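Trigger factor (Thermotoga maritima, PDB 2NSC) acts as a ribosome-associated chaperone that probably keeps newly made proteins in an open conformation and isomerises peptidyl-proline bonds. Local coordinates at residues Q26-A31 with E60-Y65; K30-L35 with N52-K57. One frame throughout, in Å; residues are numbered along the deposited sequence.

Contact 1: residues Q26-A31 with E60-Y65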
loop_
_atom_site.group_PDB
_atom_site.type_symbol
_atom_site.label_atom_id
_atom_site.label_comp_id
_atom_site.label_asym_id
_atom_site.label_seq_id
_atom_site.Cartn_x
_atom_site.Cartn_y
_atom_site.Cartn_z
ATOM N N GLN A 26 -3.007 -8.325 -2.568
ATOM C CA GLN A 26 -2.214 -9.242 -1.726
ATOM C C GLN A 26 -1.757 -8.587 -0.405
ATOM O O GLN A 26 -1.866 -9.192 0.662
ATOM C CB GLN A 26 -1.032 -9.831 -2.500
ATOM C CG GLN A 26 -1.450 -10.946 -3.497
ATOM C CD GLN A 26 -0.295 -11.444 -4.380
ATOM O OE1 GLN A 26 0.211 -10.715 -5.239
ATOM N NE2 GLN A 26 0.115 -12.693 -4.173
ATOM N N ALA A 27 -1.299 -7.342 -0.482
ATOM C CA ALA A 27 -0.863 -6.588 0.698
ATOM C C ALA A 27 -2.035 -6.267 1.634
ATOM O O ALA A 27 -1.901 -6.399 2.853
ATOM C CB ALA A 27 -0.149 -5.316 0.280
ATOM N N GLU A 28 -3.171 -5.847 1.066
ATOM C CA GLU A 28 -4.399 -5.645 1.839
ATOM C C GLU A 28 -4.773 -6.911 2.608
ATOM O O GLU A 28 -5.122 -6.830 3.772
ATOM C CB GLU A 28 -5.556 -5.215 0.935
ATOM C CG GLU A 28 -5.390 -3.817 0.335
ATOM C CD GLU A 28 -6.593 -3.377 -0.499
ATOM O OE1 GLU A 28 -6.608 -3.610 -1.714
ATOM O OE2 GLU A 28 -7.527 -2.784 0.046
ATOM N N ASP A 29 -4.685 -8.075 1.952
ATOM C CA ASP A 29 -4.947 -9.376 2.582
ATOM C C ASP A 29 -3.980 -9.669 3.747
ATOM O O ASP A 29 -4.390 -10.227 4.762
ATOM C CB ASP A 29 -4.837 -10.513 1.554
ATOM C CG ASP A 29 -6.024 -10.586 0.596
ATOM O OD1 ASP A 29 -7.090 -9.999 0.904
ATOM O OD2 ASP A 29 -5.895 -11.262 -0.468
ATOM N N LYS A 30 -2.697 -9.334 3.594
ATOM C CA LYS A 30 -1.760 -9.523 4.690
ATOM C C LYS A 30 -2.159 -8.609 5.842
ATOM O O LYS A 30 -2.077 -9.003 7.005
ATOM C CB LYS A 30 -0.329 -9.211 4.274
ATOM C CG LYS A 30 0.267 -10.161 3.231
ATOM C CD LYS A 30 1.655 -9.701 2.806
ATOM C CE LYS A 30 2.145 -10.492 1.598
ATOM N NZ LYS A 30 3.557 -10.126 1.247
ATOM N N ALA A 31 -2.591 -7.390 5.511
ATOM C CA ALA A 31 -3.018 -6.418 6.517
ATOM C C ALA A 31 -4.206 -6.931 7.328
ATOM O O ALA A 31 -4.237 -6.794 8.548
ATOM C CB ALA A 31 -3.356 -5.074 5.854
ATOM N N GLU A 60 -8.506 5.752 6.812
ATOM C CA GLU A 60 -7.247 6.034 6.103
ATOM C C GLU A 60 -6.025 5.368 6.736
ATOM O O GLU A 60 -4.977 5.279 6.108
ATOM C CB GLU A 60 -7.026 7.546 5.926
ATOM C CG GLU A 60 -8.196 8.259 5.226
ATOM C CD GLU A 60 -7.827 9.619 4.642
ATOM O OE1 GLU A 60 -7.389 10.512 5.406
ATOM O OE2 GLU A 60 -7.997 9.802 3.412
ATOM N N GLU A 61 -6.173 4.894 7.972
ATOM C CA GLU A 61 -5.106 4.176 8.659
ATOM C C GLU A 61 -4.885 2.775 8.088
ATOM O O GLU A 61 -3.792 2.228 8.221
ATOM C CB GLU A 61 -5.391 4.082 10.160
ATOM C CG GLU A 61 -4.129 4.068 11.020
ATOM C CD GLU A 61 -4.358 3.662 12.486
ATOM O OE1 GLU A 61 -5.456 3.939 13.050
ATOM O OE2 GLU A 61 -3.418 3.051 13.073
ATOM N N PHE A 62 -5.912 2.197 7.456
ATOM C CA PHE A 62 -5.785 0.865 6.871
ATOM C C PHE A 62 -4.725 0.859 5.777
ATOM O O PHE A 62 -3.985 -0.115 5.650
ATOM C CB PHE A 62 -7.113 0.323 6.326
ATOM C CG PHE A 62 -7.016 -1.103 5.813
ATOM C CD1 PHE A 62 -7.206 -2.190 6.685
ATOM C CD2 PHE A 62 -6.716 -1.361 4.473
ATOM C CE1 PHE A 62 -7.098 -3.506 6.247
ATOM C CE2 PHE A 62 -6.602 -2.684 4.009
ATOM C CZ PHE A 62 -6.798 -3.765 4.896
ATOM N N GLN A 63 -4.661 1.950 5.006
ATOM C CA GLN A 63 -3.664 2.139 3.950
ATOM C C GLN A 63 -2.235 2.052 4.466
ATOM O O GLN A 63 -1.348 1.597 3.752
ATOM C CB GLN A 63 -3.788 3.530 3.315
ATOM C CG GLN A 63 -5.033 3.844 2.554
ATOM C CD GLN A 63 -4.903 5.180 1.837
ATOM O OE1 GLN A 63 -3.834 5.828 1.859
ATOM N NE2 GLN A 63 -5.977 5.591 1.167
ATOM N N GLU A 64 -2.007 2.562 5.679
ATOM C CA GLU A 64 -0.680 2.539 6.294
ATOM C C GLU A 64 -0.189 1.104 6.446
ATOM O O GLU A 64 0.972 0.809 6.148
ATOM C CB GLU A 64 -0.699 3.233 7.655
ATOM C CG GLU A 64 -1.023 4.726 7.576
ATOM C CD GLU A 64 -0.135 5.484 6.570
ATOM O OE1 GLU A 64 1.109 5.278 6.549
ATOM O OE2 GLU A 64 -0.696 6.300 5.800
ATOM N N TYR A 65 -1.086 0.226 6.898
ATOM C CA TYR A 65 -0.787 -1.203 7.032
ATOM C C TYR A 65 -0.576 -1.839 5.667
ATOM O O TYR A 65 0.337 -2.652 5.478
ATOM C CB TYR A 65 -1.896 -1.924 7.819
ATOM C CG TYR A 65 -1.816 -1.708 9.323
ATOM C CD1 TYR A 65 -0.740 -2.232 10.068
ATOM C CD2 TYR A 65 -2.798 -0.961 10.009
ATOM C CE1 TYR A 65 -0.645 -2.045 11.469
ATOM C CE2 TYR A 65 -2.696 -0.753 11.429
ATOM C CZ TYR A 65 -1.620 -1.308 12.139
ATOM O OH TYR A 65 -1.497 -1.139 13.508
#
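Phe-62 of helix 62-71 reaches to Ala-31 and Glu-28 on helix 21-36, and the tight, buried part of the contact gathers round the end of its ring. CG lies anti to the backbone N (chi1 -176°), which carries the ring across to the other helix. Its CZ sits 3.8 Å from Ala-31 CB, an oblique approach, while the backbone oxygen of Glu-28 meets the ring edge near its plane, with O 3.7 Å from CZ. Ala-31 CB also rests against Tyr-65 CB at 4.0 Å, and the small methyl lets the backbones close to 5.7 Å between the CA atoms of Ala-31 and Tyr-65. Against the buried Ala-31 and Phe-62 stand the partly exposed Glu-28 and Tyr-65. The Glu-28 side chain crosses Phe-62 at about a right angle: its aliphatic CG touches the ring, 4.0 Å from CE2, while the carboxylate, its plane turned 66° from the ring, leads on to a salt bridge between OE2 and Lys-55. Beyond its CB, Tyr-65 leads away from 26-31, and its ring packs on Leu-35 instead. A phenylalanine ring and a tyrosine CB packed on a small alanine, with a glutamate at the edge, join helices 21-36 and 62-71 in the N-terminal, ribosome-binding domain of trigger factor.

Contact 2: residues K30-L35 with N52-K57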
loop_
_atom_site.group_PDB
_atom_site.type_symbol
_atom_site.label_atom_id
_atom_site.label_comp_id
_atom_site.label_asym_id
_atom_site.label_seq_id
_atom_site.Cartn_x
_atom_site.Cartn_y
_atom_site.Cartn_z
ATOM N N LYS A 30 -2.697 -9.334 3.594
ATOM C CA LYS A 30 -1.760 -9.523 4.690
ATOM C C LYS A 30 -2.159 -8.609 5.842
ATOM O O LYS A 30 -2.077 -9.003 7.005
ATOM C CB LYS A 30 -0.329 -9.211 4.274
ATOM C CG LYS A 30 0.267 -10.161 3.231
ATOM C CD LYS A 30 1.655 -9.701 2.806
ATOM C CE LYS A 30 2.145 -10.492 1.598
ATOM N NZ LYS A 30 3.557 -10.126 1.247
ATOM N N ALA A 31 -2.591 -7.390 5.511
ATOM C CA ALA A 31 -3.018 -6.418 6.517
ATOM C C ALA A 31 -4.206 -6.931 7.328
ATOM O O ALA A 31 -4.237 -6.794 8.548
ATOM C CB ALA A 31 -3.356 -5.074 5.854
ATOM N N VAL A 32 -5.185 -7.529 6.653
ATOM C CA VAL A 32 -6.338 -8.138 7.333
ATOM C C VAL A 32 -5.876 -9.259 8.274
ATOM O O VAL A 32 -6.269 -9.315 9.435
ATOM C CB VAL A 32 -7.389 -8.656 6.299
ATOM C CG1 VAL A 32 -8.477 -9.437 6.972
ATOM C CG2 VAL A 32 -7.968 -7.488 5.482
ATOM N N ARG A 33 -5.028 -10.136 7.750
ATOM C CA ARG A 33 -4.423 -11.242 8.491
ATOM C C ARG A 33 -3.705 -10.742 9.749
ATOM O O ARG A 33 -3.870 -11.290 10.831
ATOM C CB ARG A 33 -3.424 -11.945 7.564
ATOM C CG ARG A 33 -3.011 -13.356 7.943
ATOM C CD ARG A 33 -2.288 -13.998 6.744
ATOM N NE ARG A 33 -3.239 -14.125 5.656
ATOM C CZ ARG A 33 -2.995 -13.906 4.372
ATOM N NH1 ARG A 33 -1.789 -13.529 3.938
ATOM N NH2 ARG A 33 -3.995 -14.068 3.515
ATOM N N TYR A 34 -2.904 -9.694 9.586
ATOM C CA TYR A 34 -2.096 -9.147 10.668
ATOM C C TYR A 34 -2.985 -8.561 11.766
ATOM O O TYR A 34 -2.756 -8.774 12.954
ATOM C CB TYR A 34 -1.187 -8.058 10.088
ATOM C CG TYR A 34 -0.375 -7.316 11.112
ATOM C CD1 TYR A 34 0.867 -7.806 11.535
ATOM C CD2 TYR A 34 -0.817 -6.104 11.632
ATOM C CE1 TYR A 34 1.636 -7.118 12.481
ATOM C CE2 TYR A 34 -0.051 -5.411 12.574
ATOM C CZ TYR A 34 1.167 -5.929 12.997
ATOM O OH TYR A 34 1.922 -5.252 13.934
ATOM N N LEU A 35 -3.996 -7.804 11.348
ATOM C CA LEU A 35 -4.905 -7.140 12.267
ATOM C C LEU A 35 -5.764 -8.132 13.040
ATOM O O LEU A 35 -6.041 -7.907 14.220
ATOM C CB LEU A 35 -5.781 -6.152 11.518
ATOM C CG LEU A 35 -5.007 -4.890 11.113
ATOM C CD1 LEU A 35 -5.761 -4.101 10.048
ATOM C CD2 LEU A 35 -4.692 -4.012 12.338
ATOM N N ASN A 52 -13.747 -5.650 4.836
ATOM C CA ASN A 52 -14.593 -4.458 4.692
ATOM C C ASN A 52 -14.840 -3.690 5.978
ATOM O O ASN A 52 -15.007 -2.465 5.971
ATOM C CB ASN A 52 -15.940 -4.856 4.093
ATOM C CG ASN A 52 -15.823 -5.245 2.647
ATOM O OD1 ASN A 52 -14.931 -4.759 1.931
ATOM N ND2 ASN A 52 -16.718 -6.128 2.198
ATOM N N VAL A 53 -14.891 -4.436 7.071
ATOM C CA VAL A 53 -15.146 -3.888 8.387
ATOM C C VAL A 53 -13.884 -3.178 8.860
ATOM O O VAL A 53 -13.945 -2.048 9.342
ATOM C CB VAL A 53 -15.571 -5.003 9.357
ATOM C CG1 VAL A 53 -15.876 -4.443 10.745
ATOM C CG2 VAL A 53 -16.789 -5.738 8.792
ATOM N N LEU A 54 -12.735 -3.823 8.682
ATOM C CA LEU A 54 -11.461 -3.207 9.041
ATOM C C LEU A 54 -11.235 -1.885 8.294
ATOM O O LEU A 54 -10.924 -0.861 8.912
ATOM C CB LEU A 54 -10.311 -4.189 8.831
ATOM C CG LEU A 54 -10.272 -5.347 9.835
ATOM C CD1 LEU A 54 -9.292 -6.395 9.387
ATOM C CD2 LEU A 54 -9.917 -4.869 11.237
ATOM N N LYS A 55 -11.440 -1.898 6.979
ATOM C CA LYS A 55 -11.299 -0.700 6.154
ATOM C C LYS A 55 -12.208 0.427 6.616
ATOM O O LYS A 55 -11.831 1.597 6.522
ATOM C CB LYS A 55 -11.572 -1.023 4.686
ATOM C CG LYS A 55 -10.741 -2.190 4.185
ATOM C CD LYS A 55 -10.902 -2.444 2.709
ATOM C CE LYS A 55 -9.895 -1.663 1.895
ATOM N NZ LYS A 55 -9.904 -2.145 0.486
ATOM N N MET A 56 -13.398 0.072 7.114
ATOM C CA MET A 56 -14.392 1.054 7.592
ATOM C C MET A 56 -14.026 1.659 8.959
ATOM O O MET A 56 -14.032 2.884 9.124
ATOM C CB MET A 56 -15.794 0.428 7.627
ATOM C CG MET A 56 -16.883 1.369 8.093
ATOM S SD MET A 56 -18.408 0.513 8.530
ATOM C CE MET A 56 -17.930 -0.312 10.056
ATOM N N LYS A 57 -13.711 0.788 9.920
ATOM C CA LYS A 57 -13.246 1.190 11.251
ATOM C C LYS A 57 -11.977 2.047 11.185
ATOM O O LYS A 57 -11.948 3.176 11.691
ATOM C CB LYS A 57 -12.961 -0.048 12.119
ATOM C CG LYS A 57 -14.138 -0.992 12.332
ATOM C CD LYS A 57 -15.213 -0.353 13.165
ATOM C CE LYS A 57 -16.403 -1.269 13.317
ATOM N NZ LYS A 57 -17.273 -0.791 14.421
#
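Leu-54 is the residue through which 52-57 touches 30-35, and it meets Val-32 and Leu-35 on the facing side of helix 21-36. Just before it in sequence, Val-53 turns to the loop residues Ile-41 and Phe-44. Leu-54 then directs its side chain toward helix 21-36: with CG anti to the carbonyl carbon (chi1 -71°) and the chain carried on by chi2 of 169°, CD1 becomes the touching branch. That methyl lies 4.0 Å from Val-32 CG1 and equally 4.0 Å from Val-32 CA, and so reaches the backbone of the facing helix. It also lies 4.1 Å from Leu-35 CB, one turn further along. Leu-54 packs on Ile-49 as well. Lys-55 turns aside from the contact, and Lys-57 lays its side chain on Ile-41. The nearest CA atoms, those of Val-32 and Leu-54, are 7.3 Å apart. One leucine of the short helix 51-58 is thus packed against a valine and leucine pair one turn apart on helix 21-36, an apolar helix-to-helix contact that fixes the helix following the loop of Ile-41, Phe-44 and Ile-49 in the N-terminal, ribosome-binding domain of trigger factor.

How the contacts relate
Both contacts use helix 21-36 and set it against two helices that follow each other in the chain, 62-71 in contact 1 and 51-58 in contact 2. Their segments of helix 21-36 overlap at Lys-30 and Ala-31, of which Ala-31 takes part in contact 1 alone. Contact 1 is partly buried, its centre about 6 Å from the centre of the chain, against about 13 Å for contact 2. Contact 1 mixes an aromatic ring with a backbone carbonyl and a carboxylate, whereas contact 2, though farther out, is buried and wholly aliphatic. They join directly: Phe-62 CZ lies 3.9 Å from Val-32 CG2, Tyr-65 packs on Tyr-34, and one charged tie links their segments.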